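Local coordinates for protein citrate synthase (Pyrobaculum aerophilum, PDB 2IBP) that probably catalyses the condensation of oxaloacetate with acetyl-CoA to citrate, as a homodimeric citrate synthase of the tricarboxylic acid cycle, at residues E195-A200 and V310-D315; N318-A323 and D346-I351. All blocks are in the same frame, centred on the assembly; numbering follows the deposited sequence.

Contact 1 of 2, residues E195-A200 and V310-D315; sequences EPDPLA and VAKFGD
Asp197 and Lys312 reach toward each other from opposite directions and form a salt bridge, Lys312 NZ 2.9 Å from Asp197 OD2. The ammonium comes to the syn side of that oxygen but sits 29° out of the carboxylate plane. Lys312 runs extended from its backbone until its last torsion, chi4 -58°, where the chain bends and brings NZ to the acid. On the other branch, Asp197 OD1 uses its anti lone pair to accept from the backbone N of Leu199 at 3.0 Å. This is the N-cap bond of helix 198-210, so a single carboxylate both caps one helix and ties it to the C-terminal end of helix 297-313, which Gly314 leaves with positive phi. With an alanine at Asp197, the ammonium of Lys312 would probably lose this counter-charge and the N-H of Leu199 its capping acceptor. Beside the bridge, Phe313 turns its edge to the acid, CZ 3.4 Å from Asp197 OD2, with ring and carboxylate planes 78° apart; CG of its neighbour Lys312 covers one ring face. The apolar contacts belong to Leu199, which slides past Lys312 in the opposite direction, Leu199 CD2 tight against Lys312 CD at 3.5 Å and 3.9 Å from Phe313 CE2.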
loop_
_atom_site.group_PDB
_atom_site.type_symbol
_atom_site.label_atom_id
_atom_site.label_comp_id
_atom_site.label_asym_id
_atom_site.label_seq_id
_atom_site.Cartn_x
_atom_site.Cartn_y
_atom_site.Cartn_z
ATOM N N GLU A 195 -26.610 -19.240 -14.128
ATOM C CA GLU A 195 -25.398 -19.809 -14.685
ATOM C C GLU A 195 -25.164 -19.110 -16.019
ATOM O O GLU A 195 -26.104 -18.879 -16.789
ATOM C CB GLU A 195 -25.485 -21.323 -14.869
ATOM C CG GLU A 195 -24.206 -21.929 -15.461
ATOM C CD GLU A 195 -24.247 -23.446 -15.547
ATOM O OE1 GLU A 195 -25.295 -24.027 -15.188
ATOM O OE2 GLU A 195 -23.225 -24.049 -15.947
ATOM N N PRO A 196 -23.920 -18.698 -16.263
ATOM C CA PRO A 196 -23.633 -17.976 -17.472
ATOM C C PRO A 196 -23.593 -18.851 -18.691
ATOM O O PRO A 196 -23.485 -20.092 -18.591
ATOM C CB PRO A 196 -22.240 -17.405 -17.207
ATOM C CG PRO A 196 -21.636 -18.392 -16.251
ATOM C CD PRO A 196 -22.736 -18.822 -15.396
ATOM N N ASP A 197 -23.722 -18.185 -19.831
ATOM C CA ASP A 197 -23.551 -18.798 -21.134
ATOM C C ASP A 197 -22.068 -19.176 -21.199
ATOM O O ASP A 197 -21.197 -18.444 -20.708
ATOM C CB ASP A 197 -23.885 -17.790 -22.237
ATOM C CG ASP A 197 -23.875 -18.403 -23.618
ATOM O OD1 ASP A 197 -22.788 -18.781 -24.105
ATOM O OD2 ASP A 197 -24.948 -18.427 -24.258
ATOM N N PRO A 198 -21.773 -20.357 -21.732
ATOM C CA PRO A 198 -20.396 -20.823 -21.875
ATOM C C PRO A 198 -19.440 -19.805 -22.493
ATOM O O PRO A 198 -18.275 -19.734 -22.102
ATOM C CB PRO A 198 -20.527 -22.022 -22.818
ATOM C CG PRO A 198 -21.934 -22.470 -22.693
ATOM C CD PRO A 198 -22.760 -21.354 -22.178
ATOM N N LEU A 199 -19.903 -19.077 -23.495
ATOM C CA LEU A 199 -19.075 -18.094 -24.161
ATOM C C LEU A 199 -18.721 -16.924 -23.216
ATOM O O LEU A 199 -17.584 -16.454 -23.214
ATOM C CB LEU A 199 -19.791 -17.600 -25.412
ATOM C CG LEU A 199 -19.052 -16.654 -26.347
ATOM C CD1 LEU A 199 -17.663 -17.145 -26.690
ATOM C CD2 LEU A 199 -19.924 -16.477 -27.602
ATOM N N ALA A 200 -19.662 -16.523 -22.365
ATOM C CA ALA A 200 -19.404 -15.447 -21.404
ATOM C C ALA A 200 -18.383 -15.932 -20.366
ATOM O O ALA A 200 -17.426 -15.219 -20.047
ATOM C CB ALA A 200 -20.696 -14.983 -20.735
ATOM N N VAL A 310 -19.389 -11.249 -30.024
ATOM C CA VAL A 310 -20.359 -10.454 -30.765
ATOM C C VAL A 310 -20.971 -11.249 -31.916
ATOM O O VAL A 310 -22.095 -10.955 -32.326
ATOM C CB VAL A 310 -19.793 -9.097 -31.227
ATOM C CG1 VAL A 310 -19.331 -8.291 -30.019
ATOM C CG2 VAL A 310 -18.680 -9.286 -32.221
ATOM N N ALA A 311 -20.272 -12.267 -32.407
ATOM C CA ALA A 311 -20.839 -13.127 -33.455
ATOM C C ALA A 311 -22.062 -13.838 -32.858
ATOM O O ALA A 311 -23.091 -13.984 -33.523
ATOM C CB ALA A 311 -19.825 -14.124 -33.945
ATOM N N LYS A 312 -21.970 -14.237 -31.588
ATOM C CA LYS A 312 -23.077 -14.915 -30.933
ATOM C C LYS A 312 -24.157 -13.989 -30.404
ATOM O O LYS A 312 -25.337 -14.212 -30.655
ATOM C CB LYS A 312 -22.586 -15.801 -29.789
ATOM C CG LYS A 312 -23.715 -16.578 -29.117
ATOM C CD LYS A 312 -23.195 -17.492 -28.030
ATOM C CE LYS A 312 -24.266 -18.460 -27.541
ATOM N NZ LYS A 312 -25.484 -17.793 -27.018
ATOM N N PHE A 313 -23.761 -12.960 -29.661
ATOM C CA PHE A 313 -24.715 -12.092 -28.993
ATOM C C PHE A 313 -25.014 -10.788 -29.711
ATOM O O PHE A 313 -25.850 -10.012 -29.255
ATOM C CB PHE A 313 -24.235 -11.779 -27.584
ATOM C CG PHE A 313 -24.112 -12.990 -26.721
ATOM C CD1 PHE A 313 -25.251 -13.610 -26.234
ATOM C CD2 PHE A 313 -22.871 -13.524 -26.407
ATOM C CE1 PHE A 313 -25.156 -14.749 -25.453
ATOM C CE2 PHE A 313 -22.773 -14.654 -25.605
ATOM C CZ PHE A 313 -23.916 -15.268 -25.140
ATOM N N GLY A 314 -24.307 -10.529 -30.793
ATOM C CA GLY A 314 -24.506 -9.292 -31.530
ATOM C C GLY A 314 -23.601 -8.180 -31.031
ATOM O O GLY A 314 -22.928 -8.305 -30.012
ATOM N N ASP A 315 -23.614 -7.071 -31.754
ATOM C CA ASP A 315 -22.771 -5.922 -31.457
ATOM C C ASP A 315 -23.711 -4.719 -31.481
ATOM O O ASP A 315 -23.529 -3.826 -32.307
ATOM C CB ASP A 315 -21.735 -5.815 -32.579
ATOM C CG ASP A 315 -20.651 -4.784 -32.322
ATOM O OD1 ASP A 315 -20.321 -4.504 -31.141
ATOM O OD2 ASP A 315 -20.074 -4.315 -33.326
#

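Contact 2 of 2, residues N318-A323 and D346-I351; sequences NLFAIA and DFWSGI
Trp348 pushes the six-membered end of its indole between Phe320 and Ala323. CZ3 of Trp348 lies 3.5 Å from CE1 of Phe320, and the two rings meet obliquely, planes 40° apart and centroids 5.4 Å from each other. Phe320 reaches the indole because its CG stands anti to the backbone N (chi1 -172°), which carries the ring out beside the helix. Ala323 CB touches Trp348 CZ3 at 3.7 Å and has Ile351 CD1 at 3.9 Å, so one small side chain lets the indole and the isoleucine close in on the helix. A turn earlier, Leu319 lays its CB against CG2 of Ile351 at 3.8 Å. Phe347 approaches edge-on: its CE2 lies 3.3 Å from the carbonyl O of Ala323, near the ring plane, while its CD2 sits over one face of Trp348. The indole N-H is held outside the pair, where NE1 bonds to the hydroxyl of Tyr295. Asp346, predicted to be an active-site residue, directly precedes these aromatics in the chain. The contact joins the first turn of helix 319-332 to residues 347-351, which lead into and begin helix 349-356, with Tyr260 of helix 252-263 touching Leu319 and Ala323, and helix 297-313 packing on Phe320 and Trp348.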
loop_
_atom_site.group_PDB
_atom_site.type_symbol
_atom_site.label_atom_id
_atom_site.label_comp_id
_atom_site.label_asym_id
_atom_site.label_seq_id
_atom_site.Cartn_x
_atom_site.Cartn_y
_atom_site.Cartn_z
ATOM N N ASN A 318 -22.296 -1.369 -31.543
ATOM C CA ASN A 318 -21.291 -1.293 -32.607
ATOM C C ASN A 318 -19.867 -1.127 -32.098
ATOM O O ASN A 318 -18.973 -0.698 -32.834
ATOM C CB ASN A 318 -21.646 -0.153 -33.584
ATOM C CG ASN A 318 -23.098 -0.229 -34.058
ATOM O OD1 ASN A 318 -23.860 0.728 -33.911
ATOM N ND2 ASN A 318 -23.501 -1.400 -34.518
ATOM N N LEU A 319 -19.637 -1.552 -30.855
ATOM C CA LEU A 319 -18.335 -1.401 -30.235
ATOM C C LEU A 319 -17.270 -2.181 -30.990
ATOM O O LEU A 319 -16.188 -1.669 -31.278
ATOM C CB LEU A 319 -18.397 -1.899 -28.790
ATOM C CG LEU A 319 -19.354 -1.142 -27.879
ATOM C CD1 LEU A 319 -19.314 -1.765 -26.482
ATOM C CD2 LEU A 319 -18.957 0.339 -27.832
ATOM N N PHE A 320 -17.579 -3.414 -31.360
ATOM C CA PHE A 320 -16.587 -4.226 -32.050
ATOM C C PHE A 320 -16.312 -3.682 -33.468
ATOM O O PHE A 320 -15.171 -3.608 -33.922
ATOM C CB PHE A 320 -17.015 -5.691 -32.077
ATOM C CG PHE A 320 -15.962 -6.597 -32.587
ATOM C CD1 PHE A 320 -14.915 -6.977 -31.761
ATOM C CD2 PHE A 320 -15.972 -7.034 -33.902
ATOM C CE1 PHE A 320 -13.912 -7.788 -32.234
ATOM C CE2 PHE A 320 -14.962 -7.836 -34.384
ATOM C CZ PHE A 320 -13.934 -8.223 -33.539
ATOM N N ALA A 321 -17.375 -3.248 -34.137
ATOM C CA ALA A 321 -17.258 -2.671 -35.479
ATOM C C ALA A 321 -16.394 -1.412 -35.458
ATOM O O ALA A 321 -15.501 -1.241 -36.297
ATOM C CB ALA A 321 -18.643 -2.336 -36.022
ATOM N N ILE A 322 -16.646 -0.548 -34.472
ATOM C CA ILE A 322 -15.898 0.697 -34.331
ATOM C C ILE A 322 -14.441 0.412 -33.985
ATOM O O ILE A 322 -13.520 0.926 -34.636
ATOM C CB ILE A 322 -16.550 1.610 -33.292
ATOM C CG1 ILE A 322 -17.949 2.039 -33.760
ATOM C CG2 ILE A 322 -15.676 2.839 -33.002
ATOM C CD1 ILE A 322 -18.782 2.715 -32.685
ATOM N N ALA A 323 -14.222 -0.419 -32.960
ATOM C CA ALA A 323 -12.871 -0.790 -32.580
ATOM C C ALA A 323 -12.116 -1.447 -33.733
ATOM O O ALA A 323 -10.955 -1.131 -34.000
ATOM C CB ALA A 323 -12.887 -1.702 -31.369
ATOM N N ASP A 346 -6.172 -3.133 -23.620
ATOM C CA ASP A 346 -7.215 -2.181 -23.223
ATOM C C ASP A 346 -8.066 -1.712 -24.414
ATOM O O ASP A 346 -9.176 -1.216 -24.245
ATOM C CB ASP A 346 -6.593 -0.970 -22.532
ATOM C CG ASP A 346 -5.854 -1.336 -21.263
ATOM O OD1 ASP A 346 -6.226 -2.348 -20.621
ATOM O OD2 ASP A 346 -4.899 -0.605 -20.913
ATOM N N PHE A 347 -7.504 -1.819 -25.612
ATOM C CA PHE A 347 -8.208 -1.420 -26.822
ATOM C C PHE A 347 -9.464 -2.256 -27.024
ATOM O O PHE A 347 -10.460 -1.768 -27.590
ATOM C CB PHE A 347 -7.264 -1.585 -28.010
ATOM C CG PHE A 347 -7.800 -1.063 -29.309
ATOM C CD1 PHE A 347 -7.493 0.216 -29.732
ATOM C CD2 PHE A 347 -8.540 -1.875 -30.145
ATOM C CE1 PHE A 347 -7.950 0.675 -30.937
ATOM C CE2 PHE A 347 -9.002 -1.407 -31.341
ATOM C CZ PHE A 347 -8.697 -0.133 -31.738
ATOM N N TRP A 348 -9.438 -3.489 -26.523
ATOM C CA TRP A 348 -10.497 -4.444 -26.759
ATOM C C TRP A 348 -11.254 -4.931 -25.542
ATOM O O TRP A 348 -12.423 -5.257 -25.649
ATOM C CB TRP A 348 -9.910 -5.730 -27.372
ATOM C CG TRP A 348 -9.315 -5.574 -28.705
ATOM C CD1 TRP A 348 -7.999 -5.507 -29.011
ATOM C CD2 TRP A 348 -10.028 -5.389 -29.935
ATOM N NE1 TRP A 348 -7.836 -5.341 -30.365
ATOM C CE2 TRP A 348 -9.068 -5.253 -30.955
ATOM C CE3 TRP A 348 -11.383 -5.366 -30.274
ATOM C CZ2 TRP A 348 -9.418 -5.079 -32.293
ATOM C CZ3 TRP A 348 -11.727 -5.179 -31.595
ATOM C CH2 TRP A 348 -10.743 -5.039 -32.586
ATOM N N SER A 349 -10.568 -5.029 -24.397
ATOM C CA SER A 349 -11.108 -5.767 -23.254
ATOM C C SER A 349 -12.367 -5.283 -22.557
ATOM O O SER A 349 -13.022 -6.076 -21.893
ATOM C CB SER A 349 -10.022 -5.992 -22.213
ATOM O OG SER A 349 -9.740 -4.794 -21.546
ATOM N N GLY A 350 -12.746 -4.018 -22.744
ATOM C CA GLY A 350 -13.966 -3.505 -22.135
ATOM C C GLY A 350 -15.224 -3.832 -22.906
ATOM O O GLY A 350 -16.328 -3.774 -22.365
ATOM N N ILE A 351 -15.061 -4.256 -24.155
ATOM C CA ILE A 351 -16.211 -4.500 -25.026
ATOM C C ILE A 351 -17.098 -5.644 -24.546
ATOM O O ILE A 351 -18.301 -5.475 -24.322
ATOM C CB ILE A 351 -15.760 -4.720 -26.466
ATOM C CG1 ILE A 351 -15.083 -3.440 -27.003
ATOM C CG2 ILE A 351 -16.955 -5.153 -27.328
ATOM C CD1 ILE A 351 -14.449 -3.593 -28.370
#

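Contact 1 lies at the surface and contact 2 is buried, and their chemistry follows: a salt bridge and a helix cap in the first, aromatic and aliphatic packing in the second. Helix 297-313 bears on both, ending in contact 1 and lining contact 2, where Val310 packs on Phe320. In sequence the two contacts follow one another without overlapping. Asp315, at the end of 310-315, probably accepts hydrogen bonds, OD1 from Phe320 N and OD2 from Ala321 N, tying the loop after one helix to the first turn of the next. Asp308, a magnesium site of this protein though without the ion on this chain here, has its side chain about 4 Å from that of Leu199 and about 8 Å from that of Phe320.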